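Local coordinates for quinoline 2-oxidoreductase large subunit (Pseudomonas putida, PDB 1T3Q), which probably oxidises quinoline at carbon 2 as the molybdenum-bearing large subunit of a hydroxylase of the xanthine dehydrogenase family, at residues V144-A150 and V360-K364; V108-V112 and N363-I367; H294-Q298 and V335-V339. One frame throughout, in Å; residues are numbered along the deposited sequence.

The three contacts illustrate how one loop can tie several parts of a large subunit together. Interactions 1 and 2, their centres 10 Å apart, end on the same loop after strand 352-360 and share Asn-363 and Lys-364; their other halves, 144-150 and 108-112, come earlier in the chain, the latter in the a/b hammerhead region. Interaction 3 is nested along the chain within the loops that both others close, about 14 Å from the centre of interaction 1 and 16 Å from that of interaction 2. It lies in the cofactor-binding region, with the Lys-296 side chain about 7 Å from the dioxosulfidomolybdenum ion, and Ala-295 packs against Ile-367. Residues 360-367 thus join hammerhead and cofactor-binding parts.

Interaction 1: V144-A150 and V360-K364; sequences VTGIEAA and VATNK
Val-144 and Asn-363 bind each other twice, and this pairing is the firm part of the contact. The backbone N of Val-144 gives its hydrogen to a lone pair of Asn-363 OD1 over 2.8 Å, nearly straight at 172°. In return the Asn-363 N reaches Val-144 O at 2.9 Å. The side-chain amide stands in for a second backbone partner because CG lies beside its own backbone N (chi1 -71°), which brings OD1 round to Val-144. Two apolar pairs add to this: Ala-150 CB meets Val-360 CG2 at 3.8 Å, and the side chains of Ile-147 and Val-360 cross at about a right angle, Ile-147 CG1 lying 4.0 Å from Val-360 CG2.

Toward Thr-145 the contact is looser and partly open to solvent. Here the extended Lys-364 chain carries NZ to Thr-145 O in a weak hydrogen bond of 3.1 Å, while its stronger partner is Asp-322, with which it forms a salt bridge; Asp-322 also accepts from Thr-362 OG1. Gly-146 is at the N-cap position of helix 147-152, and Thr-362 CG2 lies against its carbonyl.

The chemistry is therefore that of a loop fastened chiefly by hydrogen bonds between neutral amide groups, with the lysine charge balanced by the aspartate; Ala-361 O, buried here with no polar partner, is covered by Val-144 CG1 and Ala-150 CB.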
loop_
_atom_site.group_PDB
_atom_site.type_symbol
_atom_site.label_atom_id
_atom_site.label_comp_id
_atom_site.label_asym_id
_atom_site.label_seq_id
_atom_site.Cartn_x
_atom_site.Cartn_y
_atom_site.Cartn_z
ATOM N N VAL B 144 20.147 22.194 35.113
ATOM C CA VAL B 144 19.102 23.089 35.592
ATOM C C VAL B 144 17.936 22.149 35.868
ATOM O O VAL B 144 17.335 21.599 34.947
ATOM C CB VAL B 144 18.715 24.123 34.525
ATOM C CG1 VAL B 144 17.573 24.993 35.036
ATOM C CG2 VAL B 144 19.928 24.985 34.178
ATOM N N THR B 145 17.628 21.971 37.146
ATOM C CA THR B 145 16.591 21.037 37.564
ATOM C C THR B 145 15.193 21.592 37.796
ATOM O O THR B 145 14.283 20.843 38.149
ATOM C CB THR B 145 17.036 20.319 38.841
ATOM O OG1 THR B 145 17.290 21.294 39.860
ATOM C CG2 THR B 145 18.317 19.529 38.584
ATOM N N GLY B 146 15.014 22.893 37.598
ATOM C CA GLY B 146 13.704 23.474 37.811
ATOM C C GLY B 146 13.656 24.964 37.550
ATOM O O GLY B 146 14.680 25.600 37.289
ATOM N N ILE B 147 12.454 25.520 37.633
ATOM C CA ILE B 147 12.232 26.939 37.400
ATOM C C ILE B 147 13.070 27.834 38.308
ATOM O O ILE B 147 13.647 28.817 37.851
ATOM C CB ILE B 147 10.738 27.279 37.580
ATOM C CG1 ILE B 147 9.937 26.679 36.421
ATOM C CG2 ILE B 147 10.539 28.781 37.660
ATOM C CD1 ILE B 147 8.435 26.810 36.578
ATOM N N GLU B 148 13.124 27.499 39.591
ATOM C CA GLU B 148 13.891 28.292 40.550
ATOM C C GLU B 148 15.356 28.370 40.139
ATOM O O GLU B 148 15.928 29.457 40.042
ATOM C CB GLU B 148 13.778 27.682 41.947
ATOM N N ALA B 149 15.955 27.211 39.894
ATOM C CA ALA B 149 17.352 27.132 39.492
ATOM C C ALA B 149 17.588 27.812 38.151
ATOM O O ALA B 149 18.606 28.473 37.957
ATOM C CB ALA B 149 17.793 25.670 39.417
ATOM N N ALA B 150 16.653 27.649 37.220
ATOM C CA ALA B 150 16.804 28.258 35.903
ATOM C C ALA B 150 16.811 29.786 35.990
ATOM O O ALA B 150 17.522 30.455 35.251
ATOM C CB ALA B 150 15.684 27.791 34.979
ATOM N N VAL B 360 11.227 29.118 30.792
ATOM C CA VAL B 360 12.639 28.870 31.055
ATOM C C VAL B 360 13.081 27.479 30.646
ATOM O O VAL B 360 12.333 26.503 30.772
ATOM C CB VAL B 360 12.990 29.062 32.547
ATOM C CG1 VAL B 360 12.716 30.496 32.957
ATOM C CG2 VAL B 360 12.185 28.087 33.413
ATOM N N ALA B 361 14.310 27.400 30.152
ATOM C CA ALA B 361 14.880 26.133 29.738
ATOM C C ALA B 361 15.398 25.392 30.962
ATOM O O ALA B 361 15.976 25.994 31.871
ATOM C CB ALA B 361 16.010 26.370 28.745
ATOM N N THR B 362 15.171 24.083 30.987
ATOM C CA THR B 362 15.624 23.234 32.076
ATOM C C THR B 362 16.161 21.975 31.411
ATOM O O THR B 362 15.860 21.712 30.247
ATOM C CB THR B 362 14.465 22.843 33.020
ATOM O OG1 THR B 362 13.455 22.162 32.271
ATOM C CG2 THR B 362 13.856 24.078 33.670
ATOM N N ASN B 363 16.961 21.200 32.130
ATOM C CA ASN B 363 17.501 19.986 31.544
ATOM C C ASN B 363 16.529 18.819 31.714
ATOM O O ASN B 363 16.765 17.887 32.479
ATOM C CB ASN B 363 18.871 19.676 32.149
ATOM C CG ASN B 363 19.933 20.665 31.690
ATOM O OD1 ASN B 363 20.444 21.460 32.478
ATOM N ND2 ASN B 363 20.251 20.632 30.402
ATOM N N LYS B 364 15.424 18.907 30.979
ATOM C CA LYS B 364 14.368 17.901 30.988
ATOM C C LYS B 364 13.895 17.799 29.552
ATOM O O LYS B 364 14.289 18.607 28.710
ATOM C CB LYS B 364 13.214 18.363 31.874
ATOM C CG LYS B 364 13.615 18.649 33.307
ATOM C CD LYS B 364 12.467 19.254 34.099
ATOM C CE LYS B 364 12.920 19.604 35.510
ATOM N NZ LYS B 364 11.829 20.155 36.343
#

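Interaction 2: V108-V112 and N363-I367; sequences VTRFV and NKCPI. With SO4 (sulfate ion), chain M.
The end of the hammerhead-region strand 108-109 runs into a loop that lies on the loop 363-367 of the cofactor-binding region, and here Phe-111 covers Cys-365 and Pro-366. Its ring takes Cys-365 CA over one face in a CH-pi contact, 3.8 Å from the centroid and 15° off the normal, and Pro-366 CD touches CE2 on the same face. Cys-365 CB adds a contact with CE1. CG of Phe-111 sits between its backbone N and carbonyl carbon (chi1 73°), which lays the ring over Cys-365. Phe-111 CB lies 3.4 Å from Lys-364 C. Replacing the ring by an alanine here would probably leave a gap over Cys-365 and Pro-366 and deprive Cys-365 CA of its aromatic partner.

At the backbone of the preceding residue, Asn-363 ND2 donates to Arg-110 O at 2.9 Å; ND2 also bonds to Ala-157 O. The acceptor Arg-110 O lies in the amide plane of the asparagine, yet ND2 stands 41° out of the carbonyl plane of Arg-110. A water links Val-112 N to Asn-363 O, accepting from the first at 2.8 Å and donating to the second. The extended Arg-110 chain leads away from the loop: NH1 and NH2 bind a sulfate, probably from the crystallisation liquor, NH1 to O1 and NH2 to O3, each at 2.9 Å. Asp-159 and Tyr-326 also hold this guanidinium.

Strand 108-109 pairs with strand 55-61, while the loop 363-367 follows strand 352-360 and precedes helix 375-393.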
loop_
_atom_site.group_PDB
_atom_site.type_symbol
_atom_site.label_atom_id
_atom_site.label_comp_id
_atom_site.label_asym_id
_atom_site.label_seq_id
_atom_site.Cartn_x
_atom_site.Cartn_y
_atom_site.Cartn_z
ATOM N N VAL B 108 27.327 16.716 23.606
ATOM C CA VAL B 108 26.705 17.050 24.881
ATOM C C VAL B 108 25.242 16.610 24.887
ATOM O O VAL B 108 24.578 16.649 23.853
ATOM C CB VAL B 108 26.770 18.577 25.143
ATOM C CG1 VAL B 108 26.050 19.326 24.038
ATOM C CG2 VAL B 108 26.163 18.911 26.494
ATOM N N THR B 109 24.756 16.167 26.043
ATOM C CA THR B 109 23.358 15.761 26.169
ATOM C C THR B 109 22.709 16.775 27.099
ATOM O O THR B 109 23.348 17.259 28.033
ATOM C CB THR B 109 23.210 14.327 26.745
ATOM O OG1 THR B 109 23.761 14.260 28.068
ATOM C CG2 THR B 109 23.936 13.333 25.854
ATOM N N ARG B 110 21.443 17.100 26.854
ATOM C CA ARG B 110 20.778 18.104 27.668
ATOM C C ARG B 110 19.561 17.665 28.476
ATOM O O ARG B 110 18.821 18.497 28.989
ATOM C CB ARG B 110 20.435 19.300 26.791
ATOM C CG ARG B 110 21.657 19.846 26.042
ATOM C CD ARG B 110 21.357 21.182 25.403
ATOM N NE ARG B 110 22.520 21.776 24.751
ATOM C CZ ARG B 110 22.878 21.555 23.490
ATOM N NH1 ARG B 110 23.953 22.154 22.993
ATOM N NH2 ARG B 110 22.163 20.745 22.719
ATOM N N PHE B 111 19.359 16.358 28.585
ATOM C CA PHE B 111 18.277 15.820 29.400
ATOM C C PHE B 111 18.303 14.300 29.397
ATOM O O PHE B 111 18.700 13.676 28.414
ATOM C CB PHE B 111 16.903 16.373 28.958
ATOM C CG PHE B 111 16.385 15.820 27.656
ATOM C CD1 PHE B 111 15.646 14.637 27.631
ATOM C CD2 PHE B 111 16.593 16.501 26.464
ATOM C CE1 PHE B 111 15.123 14.146 26.439
ATOM C CE2 PHE B 111 16.072 16.015 25.258
ATOM C CZ PHE B 111 15.335 14.837 25.246
ATOM N N VAL B 112 17.932 13.709 30.527
ATOM C CA VAL B 112 17.899 12.262 30.641
ATOM C C VAL B 112 16.876 11.769 29.636
ATOM O O VAL B 112 15.721 12.198 29.659
ATOM C CB VAL B 112 17.474 11.821 32.054
ATOM C CG1 VAL B 112 17.318 10.306 32.105
ATOM C CG2 VAL B 112 18.513 12.276 33.067
ATOM N N ASN B 363 16.961 21.200 32.130
ATOM C CA ASN B 363 17.501 19.986 31.544
ATOM C C ASN B 363 16.529 18.819 31.714
ATOM O O ASN B 363 16.765 17.887 32.479
ATOM C CB ASN B 363 18.871 19.676 32.149
ATOM C CG ASN B 363 19.933 20.665 31.690
ATOM O OD1 ASN B 363 20.444 21.460 32.478
ATOM N ND2 ASN B 363 20.251 20.632 30.402
ATOM N N LYS B 364 15.424 18.907 30.979
ATOM C CA LYS B 364 14.368 17.901 30.988
ATOM C C LYS B 364 13.895 17.799 29.552
ATOM O O LYS B 364 14.289 18.607 28.710
ATOM C CB LYS B 364 13.214 18.363 31.874
ATOM C CG LYS B 364 13.615 18.649 33.307
ATOM C CD LYS B 364 12.467 19.254 34.099
ATOM C CE LYS B 364 12.920 19.604 35.510
ATOM N NZ LYS B 364 11.829 20.155 36.343
ATOM N N CYS B 365 13.056 16.819 29.240
ATOM C CA CYS B 365 12.605 16.741 27.866
ATOM C C CYS B 365 11.755 17.987 27.621
ATOM O O CYS B 365 11.165 18.552 28.549
ATOM C CB CYS B 365 11.795 15.468 27.618
ATOM S SG CYS B 365 10.139 15.550 28.238
ATOM N N PRO B 366 11.714 18.457 26.373
ATOM C CA PRO B 366 10.920 19.649 26.080
ATOM C C PRO B 366 9.454 19.562 26.469
ATOM O O PRO B 366 8.821 18.507 26.366
ATOM C CB PRO B 366 11.120 19.855 24.573
ATOM C CG PRO B 366 11.677 18.553 24.077
ATOM C CD PRO B 366 12.501 18.041 25.203
ATOM N N ILE B 367 8.932 20.682 26.948
ATOM C CA ILE B 367 7.530 20.762 27.315
ATOM C C ILE B 367 6.818 20.793 25.970
ATOM O O ILE B 367 7.375 21.260 24.980
ATOM C CB ILE B 367 7.240 22.054 28.120
ATOM C CG1 ILE B 367 5.995 21.858 28.984
ATOM C CG2 ILE B 367 7.068 23.242 27.184
ATOM C CD1 ILE B 367 6.198 20.872 30.125
HETATM S S SO4 M . 24.478 21.031 19.495
HETATM O O1 SO4 M . 25.170 22.008 20.358
HETATM O O2 SO4 M . 25.247 19.773 19.457
HETATM O O3 SO4 M . 23.125 20.771 20.030
HETATM O O4 SO4 M . 24.370 21.571 18.128
HETATM O O HOH W 1 16.716 15.162 32.537
#

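Interaction 3: H294-Q298 and V335-V339; sequences HAKQQ and VESHV
The carboxylate of Glu-336 takes one bond from each of two residues of the segment 294-298. Gln-298 NE2 donates to Glu-336 OE2 at 2.7 Å along a straight path of 169°, and OE2 accepts on its anti lone pair, the one facing away from OE1. The acceptor lies in the plane of the glutamine amide, while the amide and carboxylate planes stand 87° apart, so one flat group is turned almost square to the other. On the second oxygen, the backbone N of Lys-296 approaches OE1 at 2.7 Å from above the carboxylate plane, with a bent angle of 139° at the hydrogen. A bend at chi2 of Glu-336 turns the carboxylate so that its two oxygens face Lys-296 N and Gln-298 NE2.

The next shell fixes these groups. Gln-298 NE2 has a weak further bond to Gly-374 O, and its OE1 one from Asn-300. Ser-337, whose OG bonds to Ser-319 and Thr-321, packs against the glutamine CB. Lys-296 NZ is 5.0 Å from Glu-336 OE1, not in contact, though the opposite charges probably favour each other; NZ itself is held by the carbonyls of Val-373 and Arg-371 and by Thr-376 OG1.

Glu-336 also occupies the N-cap position of helix 337-342. Because the Lys-296 side chain lies about 7 Å from the dioxosulfidomolybdenum ion and Arg-371 lines the pocket of that ion, the arrangement is consistent with a second-shell place beside the molybdenum site, where a buried carboxylate joins a helix start to the loop leading into strand 298-306.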
loop_
_atom_site.group_PDB
_atom_site.type_symbol
_atom_site.label_atom_id
_atom_site.label_comp_id
_atom_site.label_asym_id
_atom_site.label_seq_id
_atom_site.Cartn_x
_atom_site.Cartn_y
_atom_site.Cartn_z
ATOM N N HIS B 294 6.387 16.490 27.689
ATOM C CA HIS B 294 5.585 16.471 28.905
ATOM C C HIS B 294 4.822 17.771 28.778
ATOM O O HIS B 294 5.118 18.577 27.894
ATOM C CB HIS B 294 6.435 16.514 30.183
ATOM C CG HIS B 294 7.351 15.342 30.350
ATOM N ND1 HIS B 294 6.981 14.051 30.036
ATOM C CD2 HIS B 294 8.621 15.268 30.814
ATOM C CE1 HIS B 294 7.987 13.232 30.293
ATOM N NE2 HIS B 294 8.993 13.944 30.767
ATOM N N ALA B 295 3.857 17.995 29.653
ATOM C CA ALA B 295 3.082 19.218 29.567
ATOM C C ALA B 295 2.521 19.653 30.899
ATOM O O ALA B 295 2.651 18.947 31.899
ATOM C CB ALA B 295 1.942 19.027 28.572
ATOM N N LYS B 296 1.912 20.839 30.885
ATOM C CA LYS B 296 1.235 21.433 32.031
ATOM C C LYS B 296 2.067 21.978 33.177
ATOM O O LYS B 296 1.507 22.483 34.150
ATOM C CB LYS B 296 0.225 20.432 32.602
ATOM C CG LYS B 296 -0.695 19.812 31.560
ATOM C CD LYS B 296 -1.659 20.840 30.968
ATOM C CE LYS B 296 -2.520 20.213 29.870
ATOM N NZ LYS B 296 -3.568 21.145 29.356
ATOM N N GLN B 297 3.390 21.909 33.088
ATOM C CA GLN B 297 4.174 22.394 34.212
ATOM C C GLN B 297 4.434 23.890 34.257
ATOM O O GLN B 297 5.437 24.378 33.747
ATOM C CB GLN B 297 5.510 21.648 34.333
ATOM C CG GLN B 297 6.261 22.036 35.610
ATOM C CD GLN B 297 7.462 21.160 35.915
ATOM O OE1 GLN B 297 8.170 20.708 35.017
ATOM N NE2 GLN B 297 7.711 20.939 37.202
ATOM N N GLN B 298 3.508 24.617 34.860
ATOM C CA GLN B 298 3.693 26.045 35.028
ATOM C C GLN B 298 3.310 26.444 36.442
ATOM O O GLN B 298 2.560 25.743 37.127
ATOM C CB GLN B 298 2.922 26.872 33.976
ATOM C CG GLN B 298 1.477 26.522 33.711
ATOM C CD GLN B 298 0.778 27.555 32.811
ATOM O OE1 GLN B 298 0.582 28.706 33.207
ATOM N NE2 GLN B 298 0.405 27.144 31.600
ATOM N N VAL B 335 3.706 27.248 24.399
ATOM C CA VAL B 335 2.497 26.431 24.455
ATOM C C VAL B 335 1.813 26.447 25.827
ATOM O O VAL B 335 0.614 26.183 25.935
ATOM C CB VAL B 335 2.813 24.966 24.025
ATOM C CG1 VAL B 335 3.581 24.249 25.112
ATOM C CG2 VAL B 335 1.528 24.231 23.671
ATOM N N GLU B 336 2.562 26.767 26.876
ATOM C CA GLU B 336 1.980 26.819 28.214
ATOM C C GLU B 336 1.639 28.238 28.692
ATOM O O GLU B 336 0.588 28.770 28.345
ATOM C CB GLU B 336 2.898 26.119 29.219
ATOM C CG GLU B 336 2.837 24.586 29.124
ATOM C CD GLU B 336 1.534 24.016 29.681
ATOM O OE1 GLU B 336 1.151 22.889 29.291
ATOM O OE2 GLU B 336 0.899 24.685 30.521
ATOM N N SER B 337 2.522 28.846 29.481
ATOM C CA SER B 337 2.284 30.187 30.022
ATOM C C SER B 337 1.908 31.287 29.027
ATOM O O SER B 337 0.978 32.058 29.270
ATOM C CB SER B 337 3.505 30.654 30.826
ATOM O OG SER B 337 3.627 29.925 32.034
ATOM N N HIS B 338 2.631 31.364 27.918
ATOM C CA HIS B 338 2.379 32.400 26.927
ATOM C C HIS B 338 0.938 32.414 26.418
ATOM O O HIS B 338 0.237 33.414 26.567
ATOM C CB HIS B 338 3.363 32.253 25.764
ATOM C CG HIS B 338 3.403 33.439 24.852
ATOM N ND1 HIS B 338 2.537 33.595 23.791
ATOM C CD2 HIS B 338 4.206 34.530 24.845
ATOM C CE1 HIS B 338 2.806 34.730 23.169
ATOM N NE2 HIS B 338 3.814 35.316 23.790
ATOM N N VAL B 339 0.486 31.318 25.818
ATOM C CA VAL B 339 -0.884 31.286 25.317
ATOM C C VAL B 339 -1.889 31.278 26.462
ATOM O O VAL B 339 -3.020 31.748 26.305
ATOM C CB VAL B 339 -1.135 30.065 24.408
ATOM C CG1 VAL B 339 -0.242 30.155 23.183
ATOM C CG2 VAL B 339 -0.888 28.771 25.170
#